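PDB 2Z8F: galacto-N-biose/lacto-N-biose I transporter substrate-binding protein from Bifidobacterium longum, which binds galacto-N-biose, lacto-N-biose and related glycans as the solute-binding component of an ABC transporter, probably delivering them for uptake. Local coordinates for residues 23-28 and 254-259; 336-341 and 346-351; 35-40 and 49-54. All blocks are in the same frame, centred on the assembly; numbering follows the deposited sequence.

Contact 1 (23-28 and 254-259); sequences RLPDSE and APLFMT. With GAL (beta-D-galactopyranose), chain C; NAG (2-acetamido-2-deoxy-beta-D-glucopyranose), chain B.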
loop_
_atom_site.group_PDB
_atom_site.type_symbol
_atom_site.label_atom_id
_atom_site.label_comp_id
_atom_site.label_asym_id
_atom_site.label_seq_id
_atom_site.Cartn_x
_atom_site.Cartn_y
_atom_site.Cartn_z
ATOM N N ARG A 23 -3.686 -11.524 -3.017
ATOM C CA ARG A 23 -3.360 -10.767 -4.212
ATOM C C ARG A 23 -1.879 -10.341 -4.220
ATOM O O ARG A 23 -1.519 -9.232 -4.620
ATOM C CB ARG A 23 -4.346 -9.623 -4.464
ATOM C CG ARG A 23 -4.615 -8.722 -3.233
ATOM C CD ARG A 23 -5.595 -7.603 -3.617
ATOM N NE ARG A 23 -5.987 -6.744 -2.498
ATOM C CZ ARG A 23 -5.362 -5.625 -2.137
ATOM N NH1 ARG A 23 -4.243 -5.235 -2.745
ATOM N NH2 ARG A 23 -5.887 -4.899 -1.130
ATOM N N LEU A 24 -1.006 -11.276 -3.821
ATOM C CA LEU A 24 0.416 -11.064 -3.951
ATOM C C LEU A 24 0.845 -11.280 -5.401
ATOM O O LEU A 24 0.186 -12.062 -6.113
ATOM C CB LEU A 24 1.200 -11.975 -2.977
ATOM C CG LEU A 24 0.837 -11.734 -1.486
ATOM C CD1 LEU A 24 1.615 -12.678 -0.570
ATOM C CD2 LEU A 24 1.033 -10.284 -1.037
ATOM N N PRO A 25 1.915 -10.595 -5.834
ATOM C CA PRO A 25 2.240 -10.559 -7.264
ATOM C C PRO A 25 2.655 -11.897 -7.882
ATOM O O PRO A 25 2.296 -12.154 -9.033
ATOM C CB PRO A 25 3.361 -9.513 -7.370
ATOM C CG PRO A 25 3.940 -9.388 -5.973
ATOM C CD PRO A 25 2.816 -9.732 -5.031
ATOM N N ASP A 26 3.400 -12.734 -7.160
ATOM C CA ASP A 26 3.810 -14.030 -7.745
ATOM C C ASP A 26 4.532 -13.838 -9.103
ATOM O O ASP A 26 4.367 -14.639 -10.049
ATOM C CB ASP A 26 2.600 -14.980 -7.897
ATOM C CG ASP A 26 2.310 -15.829 -6.644
ATOM O OD1 ASP A 26 3.171 -15.922 -5.726
ATOM O OD2 ASP A 26 1.210 -16.433 -6.597
ATOM N N SER A 27 5.338 -12.789 -9.199
ATOM C CA SER A 27 6.121 -12.486 -10.410
ATOM C C SER A 27 7.345 -13.384 -10.532
ATOM O O SER A 27 7.767 -14.008 -9.570
ATOM C CB SER A 27 6.631 -11.055 -10.365
ATOM O OG SER A 27 5.552 -10.159 -10.308
ATOM N N GLU A 28 7.939 -13.413 -11.724
ATOM C CA GLU A 28 9.193 -14.126 -11.937
ATOM C C GLU A 28 10.253 -13.628 -10.959
ATOM O O GLU A 28 10.321 -12.434 -10.656
ATOM C CB GLU A 28 9.659 -13.983 -13.395
ATOM C CG GLU A 28 8.754 -14.697 -14.400
ATOM C CD GLU A 28 9.130 -14.454 -15.856
ATOM O OE1 GLU A 28 10.023 -13.619 -16.132
ATOM O OE2 GLU A 28 8.511 -15.092 -16.739
ATOM N N ALA A 254 9.217 -2.238 -4.843
ATOM C CA ALA A 254 10.608 -2.369 -5.278
ATOM C C ALA A 254 10.782 -3.431 -6.378
ATOM O O ALA A 254 11.293 -3.096 -7.448
ATOM C CB ALA A 254 11.552 -2.626 -4.086
ATOM N N PRO A 255 10.369 -4.678 -6.117
ATOM C CA PRO A 255 10.611 -5.679 -7.183
ATOM C C PRO A 255 9.749 -5.442 -8.411
ATOM O O PRO A 255 10.147 -5.783 -9.541
ATOM C CB PRO A 255 10.221 -6.994 -6.520
ATOM C CG PRO A 255 9.201 -6.603 -5.456
ATOM C CD PRO A 255 9.705 -5.272 -4.936
ATOM N N LEU A 256 8.571 -4.866 -8.212
ATOM C CA LEU A 256 7.688 -4.529 -9.332
ATOM C C LEU A 256 8.329 -3.509 -10.264
ATOM O O LEU A 256 8.322 -3.652 -11.495
ATOM C CB LEU A 256 6.355 -4.011 -8.790
ATOM C CG LEU A 256 5.640 -4.871 -7.727
ATOM C CD1 LEU A 256 4.304 -4.207 -7.358
ATOM C CD2 LEU A 256 5.412 -6.327 -8.178
ATOM N N PHE A 257 8.868 -2.454 -9.649
ATOM C CA PHE A 257 9.578 -1.408 -10.339
ATOM C C PHE A 257 10.794 -1.959 -11.085
ATOM O O PHE A 257 11.045 -1.579 -12.247
ATOM C CB PHE A 257 9.972 -0.331 -9.311
ATOM C CG PHE A 257 10.419 0.970 -9.924
ATOM C CD1 PHE A 257 9.485 1.991 -10.172
ATOM C CD2 PHE A 257 11.760 1.187 -10.225
ATOM C CE1 PHE A 257 9.914 3.211 -10.738
ATOM C CE2 PHE A 257 12.194 2.392 -10.794
ATOM C CZ PHE A 257 11.272 3.400 -11.041
ATOM N N MET A 258 11.518 -2.873 -10.437
ATOM C CA MET A 258 12.706 -3.502 -11.027
ATOM C C MET A 258 12.323 -4.241 -12.283
ATOM O O MET A 258 12.931 -4.023 -13.330
ATOM C CB MET A 258 13.335 -4.481 -10.050
ATOM C CG MET A 258 14.184 -3.791 -9.005
ATOM S SD MET A 258 14.668 -4.895 -7.675
ATOM C CE MET A 258 15.380 -6.228 -8.676
ATOM N N THR A 259 11.293 -5.076 -12.177
ATOM C CA THR A 259 10.769 -5.819 -13.343
ATOM C C THR A 259 10.310 -4.862 -14.443
ATOM O O THR A 259 10.634 -5.070 -15.618
ATOM C CB THR A 259 9.630 -6.772 -12.966
ATOM O OG1 THR A 259 10.114 -7.772 -12.057
ATOM C CG2 THR A 259 9.068 -7.475 -14.216
HETATM C C1 GAL C . -0.514 -3.812 -2.652
HETATM C C2 GAL C . -0.912 -4.026 -1.195
HETATM C C3 GAL C . 0.314 -4.455 -0.406
HETATM C C4 GAL C . 0.964 -5.693 -1.056
HETATM C C5 GAL C . 1.290 -5.410 -2.525
HETATM C C6 GAL C . 1.817 -6.638 -3.265
HETATM O O2 GAL C . -1.381 -2.793 -0.669
HETATM O O3 GAL C . -0.095 -4.715 0.910
HETATM O O4 GAL C . 0.048 -6.743 -0.905
HETATM O O5 GAL C . 0.111 -4.986 -3.203
HETATM O O6 GAL C . 2.381 -6.234 -4.496
HETATM C C1 NAG B . -3.105 -1.524 -6.165
HETATM C C2 NAG B . -2.894 -2.158 -4.789
HETATM C C3 NAG B . -1.537 -2.854 -4.611
HETATM C C4 NAG B . -1.244 -3.756 -5.844
HETATM C C5 NAG B . -1.404 -2.894 -7.101
HETATM C C6 NAG B . -0.985 -3.648 -8.368
HETATM C C7 NAG B . -3.939 -1.280 -2.801
HETATM C C8 NAG B . -4.006 -0.145 -1.813
HETATM N N2 NAG B . -3.065 -1.100 -3.775
HETATM O O3 NAG B . -1.723 -3.549 -3.386
HETATM O O4 NAG B . 0.085 -4.209 -5.770
HETATM O O5 NAG B . -2.756 -2.473 -7.164
HETATM O O6 NAG B . -1.881 -4.713 -8.568
HETATM O O7 NAG B . -4.649 -2.272 -2.630
HETATM O O HOH W 1 9.812 -10.338 -12.434
#
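Pro25 and Leu256 touch beside the bound glycan, Pro25 from the loop after strand 16-22 and Leu256 from the first turn of helix 254-261. At the start of that helix Ala254 packs on Ile347 and Phe351; Pro255 turns its CB toward the loop but meets Met30 there, and Trp338 on helix 336-341. Leu256 leaves the helix at a slant to the loop, and only the end of its side chain closes on it. With CG beside the backbone N, opposite the carbonyl carbon (chi1 -51°), the chain forks: CD1 continues extended to the sugar, 4.0 Å from galactose O6, and CD2 turns to the proline, 3.9 Å from Pro25 CB, the two side chains crossing at about a right angle. Pro25 CD lies 3.6 Å from the same O6, so apolar groups of both segments adjoin the galactose hydroxymethyl. Such a site, lined by a loop of one lobe and a helix of the other, is the interlobe cleft of the periplasmic binding protein fold. Leu24 CD2 stands 3.7 Å from galactose O4. Arg23, extended from CG to NE, reaches the next sugar: its NH1 makes weak hydrogen bonds to the linking oxygen O3 of the N-acetylglucosamine at 3.1 Å, in the guanidinium plane, and to O7 at 3.0 Å, met obliquely. NH2 adds a weak bond to the same O7, and its salt bridge to Glu84 helps fix the group's rotation. Further along the helix, Phe257 makes edge-to-face contacts with Trp269 and Phe135, and Met258 packs on Trp338 and Phe341. Thr259 returns to the loop through a water, which donates a hydrogen bond to Glu28 O at 2.8 Å and is hydrogen-bonded to Thr259 OG1 at 2.6 Å.

Contact 2 (336-341 and 346-351); sequences SEWSTF and DIMKEF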
loop_
_atom_site.group_PDB
_atom_site.type_symbol
_atom_site.label_atom_id
_atom_site.label_comp_id
_atom_site.label_asym_id
_atom_site.label_seq_id
_atom_site.Cartn_x
_atom_site.Cartn_y
_atom_site.Cartn_z
ATOM N N SER A 336 19.857 -10.081 -2.503
ATOM C CA SER A 336 21.021 -9.717 -3.308
ATOM C C SER A 336 20.687 -9.078 -4.676
ATOM O O SER A 336 21.368 -8.139 -5.105
ATOM C CB SER A 336 21.923 -10.945 -3.496
ATOM O OG SER A 336 21.186 -11.962 -4.154
ATOM N N GLU A 337 19.653 -9.578 -5.352
ATOM C CA GLU A 337 19.205 -9.008 -6.637
ATOM C C GLU A 337 18.757 -7.539 -6.517
ATOM O O GLU A 337 19.039 -6.709 -7.393
ATOM C CB GLU A 337 18.079 -9.860 -7.240
ATOM C CG GLU A 337 18.488 -11.323 -7.546
ATOM C CD GLU A 337 18.443 -12.275 -6.335
ATOM O OE1 GLU A 337 18.145 -11.844 -5.185
ATOM O OE2 GLU A 337 18.721 -13.482 -6.548
ATOM N N TRP A 338 18.059 -7.231 -5.428
ATOM C CA TRP A 338 17.595 -5.857 -5.186
ATOM C C TRP A 338 18.747 -4.897 -4.908
ATOM O O TRP A 338 18.780 -3.792 -5.455
ATOM C CB TRP A 338 16.660 -5.788 -3.988
ATOM C CG TRP A 338 15.378 -6.557 -4.059
ATOM C CD1 TRP A 338 15.022 -7.557 -4.941
ATOM C CD2 TRP A 338 14.286 -6.402 -3.165
ATOM N NE1 TRP A 338 13.766 -8.021 -4.632
ATOM C CE2 TRP A 338 13.287 -7.314 -3.553
ATOM C CE3 TRP A 338 14.054 -5.566 -2.055
ATOM C CZ2 TRP A 338 12.074 -7.424 -2.870
ATOM C CZ3 TRP A 338 12.860 -5.674 -1.377
ATOM C CH2 TRP A 338 11.884 -6.598 -1.780
ATOM N N SER A 339 19.665 -5.284 -4.024
ATOM C CA SER A 339 20.796 -4.402 -3.723
ATOM C C SER A 339 21.605 -4.154 -5.000
ATOM O O SER A 339 22.044 -3.041 -5.242
ATOM C CB SER A 339 21.668 -4.949 -2.593
ATOM O OG SER A 339 22.013 -6.296 -2.842
ATOM N N THR A 340 21.738 -5.179 -5.845
ATOM C CA THR A 340 22.470 -5.034 -7.107
ATOM C C THR A 340 21.804 -3.992 -8.016
ATOM O O THR A 340 22.475 -3.096 -8.548
ATOM C CB THR A 340 22.611 -6.391 -7.841
ATOM O OG1 THR A 340 23.479 -7.263 -7.085
ATOM C CG2 THR A 340 23.198 -6.182 -9.235
ATOM N N PHE A 341 20.487 -4.095 -8.180
ATOM C CA PHE A 341 19.741 -3.105 -8.955
ATOM C C PHE A 341 19.856 -1.714 -8.336
ATOM O O PHE A 341 20.047 -0.720 -9.043
ATOM C CB PHE A 341 18.278 -3.504 -9.070
ATOM C CG PHE A 341 17.483 -2.625 -9.993
ATOM C CD1 PHE A 341 17.404 -2.919 -11.355
ATOM C CD2 PHE A 341 16.780 -1.529 -9.502
ATOM C CE1 PHE A 341 16.663 -2.121 -12.215
ATOM C CE2 PHE A 341 16.026 -0.721 -10.363
ATOM C CZ PHE A 341 15.966 -1.025 -11.719
ATOM N N ASP A 346 21.375 -1.154 0.792
ATOM C CA ASP A 346 20.552 -1.977 1.677
ATOM C C ASP A 346 19.199 -1.267 1.767
ATOM O O ASP A 346 18.936 -0.544 2.723
ATOM C CB ASP A 346 21.220 -2.089 3.059
ATOM C CG ASP A 346 20.479 -3.023 4.021
ATOM O OD1 ASP A 346 19.412 -3.587 3.665
ATOM O OD2 ASP A 346 20.959 -3.184 5.177
ATOM N N ILE A 347 18.349 -1.462 0.760
ATOM C CA ILE A 347 17.099 -0.675 0.688
ATOM C C ILE A 347 16.090 -1.024 1.780
ATOM O O ILE A 347 15.270 -0.175 2.177
ATOM C CB ILE A 347 16.457 -0.680 -0.727
ATOM C CG1 ILE A 347 15.891 -2.061 -1.078
ATOM C CG2 ILE A 347 17.459 -0.179 -1.768
ATOM C CD1 ILE A 347 15.185 -2.053 -2.426
ATOM N N MET A 348 16.160 -2.249 2.300
ATOM C CA MET A 348 15.264 -2.659 3.376
ATOM C C MET A 348 15.480 -1.763 4.585
ATOM O O MET A 348 14.528 -1.434 5.287
ATOM C CB MET A 348 15.497 -4.117 3.781
ATOM C CG MET A 348 14.533 -4.611 4.837
ATOM S SD MET A 348 12.838 -4.498 4.262
ATOM C CE MET A 348 12.850 -5.765 2.977
ATOM N N LYS A 349 16.715 -1.345 4.815
ATOM C CA LYS A 349 16.980 -0.425 5.922
ATOM C C LYS A 349 16.220 0.899 5.742
ATOM O O LYS A 349 15.721 1.494 6.723
ATOM C CB LYS A 349 18.480 -0.210 6.102
ATOM C CG LYS A 349 18.843 0.684 7.289
ATOM C CD LYS A 349 20.324 0.532 7.659
ATOM C CE LYS A 349 20.887 1.775 8.396
ATOM N NZ LYS A 349 19.978 2.356 9.445
ATOM N N GLU A 350 16.148 1.368 4.500
ATOM C CA GLU A 350 15.382 2.577 4.196
ATOM C C GLU A 350 13.895 2.319 4.409
ATOM O O GLU A 350 13.174 3.169 4.928
ATOM C CB GLU A 350 15.657 3.055 2.771
ATOM C CG GLU A 350 17.069 3.560 2.524
ATOM C CD GLU A 350 17.421 4.855 3.256
ATOM O OE1 GLU A 350 16.521 5.621 3.660
ATOM O OE2 GLU A 350 18.628 5.129 3.380
ATOM N N PHE A 351 13.421 1.127 4.025
ATOM C CA PHE A 351 12.014 0.812 4.252
ATOM C C PHE A 351 11.641 0.783 5.741
ATOM O O PHE A 351 10.558 1.177 6.130
ATOM C CB PHE A 351 11.667 -0.519 3.586
ATOM C CG PHE A 351 11.857 -0.519 2.096
ATOM C CD1 PHE A 351 11.957 0.675 1.367
ATOM C CD2 PHE A 351 11.918 -1.730 1.403
ATOM C CE1 PHE A 351 12.124 0.671 -0.021
ATOM C CE2 PHE A 351 12.070 -1.757 0.011
ATOM C CZ PHE A 351 12.185 -0.568 -0.709
#
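The indole of Trp338 and the side chain of Ile347 cross at about a right angle, with Ile347 CD1 3.7 Å from Trp338 CE3 on the benzene half of the indole. Ile347 arrives with CG1 set between its backbone N and carbonyl carbon (chi1 70°) and the chain extended beyond it, so that CD1 leads and CG1 follows at 4.1 Å from the same CE3. One atom further round the indole, CZ3 meets two more side chains. Phe351 CE2 lies 4.2 Å from it, and on the phenylalanine's side the tryptophan comes at the ring edge, near the ring plane. Met348 CE is looser, 4.4 Å from Trp338 CZ3. Trp338 thus reaches from the first helix to three side chains of the second, all four residues being buried. The two short helices stand nearly perpendicular (91°), joined by a short linker, their local axes 11.3 Å apart at closest approach. They pack against helix 254-261 and strand 269-273, an edge of the three-stranded antiparallel sheet, in what is probably the second lobe of the binding-protein fold. Val271 of that strand touches both Ile347 and Phe351, and Val319 of helix 315-320 both Trp338 and Met348. Ile347 O sits 3.4 Å above one face of the Phe351 ring, nearer its border than its centre. Thr334 OG1 is hydrogen-bonded to both Asp346 OD1 and Met348 N, tying the turn to the chain just ahead of helix 336-341.

Contact 3 (35-40 and 49-54); sequences DIVAKW and VKATKF
Val37 of helix 33-43 sets one methyl on Val49 and the other on Ala51, alternate residues of strand 47-53. Its CB carries the branches across at about a right angle to Val49. CG1, anti to the backbone N (chi1 176°), rests against the strand at Val49: 3.5 Å from the carbonyl O and 3.8 Å from CB of that residue. CG2, beside the backbone N, reaches two residues along to Ala51, 3.8 Å from its CB. Val49 and Ala51 both point at the helix, while Lys50 between them points away, in the alternation of an extended strand. One helical turn on, Trp40 meets a different branch of Val49: its CD1 is 3.9 Å from Val49 CG2, which approaches the indole obliquely. The indole's NE1 is hydrogen-bonded to Ile47 O, which pins the ring beside the beginning of the strand. Trp40 also meets the rings of Phe307, Trp310 and His44, the last a zinc ligand together with Asp46. Phe311 of helix 301-311 touches Val37, so a second helix borders this interface. The local axes of helix and strand run 8.8 Å apart and almost exactly antiparallel, at 177°. Strand 47-53 hydrogen-bonds alongside the parallel strand 16-22; with helix 33-43, which connects the two strands, packed on the second, this is the helix-to-second-strand half of a beta-alpha-beta unit.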
loop_
_atom_site.group_PDB
_atom_site.type_symbol
_atom_site.label_atom_id
_atom_site.label_comp_id
_atom_site.label_asym_id
_atom_site.label_seq_id
_atom_site.Cartn_x
_atom_site.Cartn_y
_atom_site.Cartn_z
ATOM N N ASP A 35 4.544 -22.164 -3.414
ATOM C CA ASP A 35 5.759 -22.837 -2.968
ATOM C C ASP A 35 5.975 -22.594 -1.467
ATOM O O ASP A 35 6.490 -23.465 -0.769
ATOM C CB ASP A 35 6.953 -22.429 -3.816
ATOM C CG ASP A 35 6.878 -23.016 -5.230
ATOM O OD1 ASP A 35 6.477 -24.185 -5.356
ATOM O OD2 ASP A 35 7.177 -22.307 -6.193
ATOM N N ILE A 36 5.540 -21.444 -0.959
ATOM C CA ILE A 36 5.595 -21.214 0.487
ATOM C C ILE A 36 4.603 -22.168 1.200
ATOM O O ILE A 36 4.966 -22.933 2.132
ATOM C CB ILE A 36 5.263 -19.724 0.835
ATOM C CG1 ILE A 36 6.202 -18.751 0.100
ATOM C CG2 ILE A 36 5.324 -19.502 2.373
ATOM C CD1 ILE A 36 5.698 -17.269 0.096
ATOM N N VAL A 37 3.352 -22.149 0.740
ATOM C CA VAL A 37 2.283 -22.951 1.308
ATOM C C VAL A 37 2.610 -24.452 1.186
ATOM O O VAL A 37 2.305 -25.217 2.086
ATOM C CB VAL A 37 0.908 -22.588 0.687
ATOM C CG1 VAL A 37 -0.199 -23.480 1.202
ATOM C CG2 VAL A 37 0.576 -21.122 1.051
ATOM N N ALA A 38 3.276 -24.863 0.102
ATOM C CA ALA A 38 3.667 -26.277 -0.023
ATOM C C ALA A 38 4.539 -26.778 1.131
ATOM O O ALA A 38 4.451 -27.946 1.526
ATOM C CB ALA A 38 4.357 -26.541 -1.354
ATOM N N LYS A 39 5.385 -25.900 1.656
ATOM C CA LYS A 39 6.205 -26.237 2.828
ATOM C C LYS A 39 5.313 -26.521 4.040
ATOM O O LYS A 39 5.526 -27.508 4.769
ATOM C CB LYS A 39 7.157 -25.083 3.143
ATOM C CG LYS A 39 8.200 -24.821 2.073
ATOM C CD LYS A 39 9.146 -23.657 2.485
ATOM C CE LYS A 39 9.981 -23.994 3.719
ATOM N NZ LYS A 39 10.865 -22.839 4.150
ATOM N N TRP A 40 4.306 -25.662 4.256
ATOM C CA TRP A 40 3.330 -25.900 5.323
ATOM C C TRP A 40 2.612 -27.240 5.128
ATOM O O TRP A 40 2.554 -28.060 6.038
ATOM C CB TRP A 40 2.302 -24.759 5.408
ATOM C CG TRP A 40 1.217 -25.085 6.357
ATOM C CD1 TRP A 40 0.040 -25.741 6.078
ATOM C CD2 TRP A 40 1.192 -24.806 7.762
ATOM N NE1 TRP A 40 -0.709 -25.882 7.216
ATOM C CE2 TRP A 40 -0.022 -25.313 8.266
ATOM C CE3 TRP A 40 2.092 -24.190 8.646
ATOM C CZ2 TRP A 40 -0.378 -25.213 9.626
ATOM C CZ3 TRP A 40 1.738 -24.075 9.991
ATOM C CH2 TRP A 40 0.517 -24.602 10.474
ATOM N N VAL A 49 -3.788 -26.468 3.247
ATOM C CA VAL A 49 -4.131 -25.144 2.768
ATOM C C VAL A 49 -4.077 -25.052 1.244
ATOM O O VAL A 49 -3.070 -25.406 0.626
ATOM C CB VAL A 49 -3.195 -24.110 3.387
ATOM C CG1 VAL A 49 -3.562 -22.680 2.899
ATOM C CG2 VAL A 49 -3.298 -24.199 4.909
ATOM N N LYS A 50 -5.161 -24.543 0.666
ATOM C CA LYS A 50 -5.225 -24.257 -0.767
ATOM C C LYS A 50 -5.174 -22.737 -0.954
ATOM O O LYS A 50 -6.125 -22.026 -0.604
ATOM C CB LYS A 50 -6.502 -24.856 -1.375
ATOM C CG LYS A 50 -6.647 -24.675 -2.873
ATOM C CD LYS A 50 -7.732 -25.625 -3.444
ATOM C CE LYS A 50 -9.127 -25.380 -2.837
ATOM N NZ LYS A 50 -10.191 -26.256 -3.454
ATOM N N ALA A 51 -4.050 -22.278 -1.496
ATOM C CA ALA A 51 -3.792 -20.858 -1.736
ATOM C C ALA A 51 -4.041 -20.548 -3.204
ATOM O O ALA A 51 -3.550 -21.262 -4.110
ATOM C CB ALA A 51 -2.363 -20.482 -1.350
ATOM N N THR A 52 -4.816 -19.498 -3.446
ATOM C CA THR A 52 -5.069 -19.046 -4.819
ATOM C C THR A 52 -4.864 -17.538 -4.929
ATOM O O THR A 52 -5.158 -16.798 -3.992
ATOM C CB THR A 52 -6.487 -19.417 -5.296
ATOM O OG1 THR A 52 -7.455 -18.909 -4.378
ATOM C CG2 THR A 52 -6.671 -20.937 -5.373
ATOM N N LYS A 53 -4.315 -17.097 -6.060
ATOM C CA LYS A 53 -4.194 -15.671 -6.348
ATOM C C LYS A 53 -5.483 -15.180 -6.998
ATOM O O LYS A 53 -5.957 -15.762 -7.992
ATOM C CB LYS A 53 -2.997 -15.425 -7.269
ATOM C CG LYS A 53 -2.834 -13.990 -7.706
ATOM C CD LYS A 53 -1.526 -13.799 -8.475
ATOM C CE LYS A 53 -1.440 -12.469 -9.188
ATOM N NZ LYS A 53 -1.477 -11.329 -8.222
ATOM N N PHE A 54 -6.038 -14.104 -6.458
ATOM C CA PHE A 54 -7.208 -13.465 -7.050
ATOM C C PHE A 54 -6.938 -13.100 -8.506
ATOM O O PHE A 54 -5.943 -12.457 -8.815
ATOM C CB PHE A 54 -7.610 -12.218 -6.250
ATOM C CG PHE A 54 -8.760 -11.453 -6.852
ATOM C CD1 PHE A 54 -10.028 -12.028 -6.950
ATOM C CD2 PHE A 54 -8.568 -10.155 -7.314
ATOM C CE1 PHE A 54 -11.099 -11.307 -7.518
ATOM C CE2 PHE A 54 -9.633 -9.432 -7.872
ATOM C CZ PHE A 54 -10.892 -10.018 -7.980
#

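Contact 3 falls within the chain interval spanned by contact 1, and contact 2 follows both. Contacts 1 and 3 have centres about 17 Å apart: contact 1 uses the loop between strand 16-22 and helix 33-43, contact 3 the helix and next strand of the same beta-alpha-beta unit. Lys53 NZ, at the end of strand 47-53, probably hydrogen-bonds to Leu24 O at 2.8 Å, linking that unit to the sugar-binding loop. Contacts 1 and 2 have centres about 14 Å apart and join where helix 254-261 packs on helix 336-341. Contacts 2 and 3, centred about 26 Å apart, do not touch, consistent with their lying in different lobes, contact 1 probably bridging the two beside the glycan.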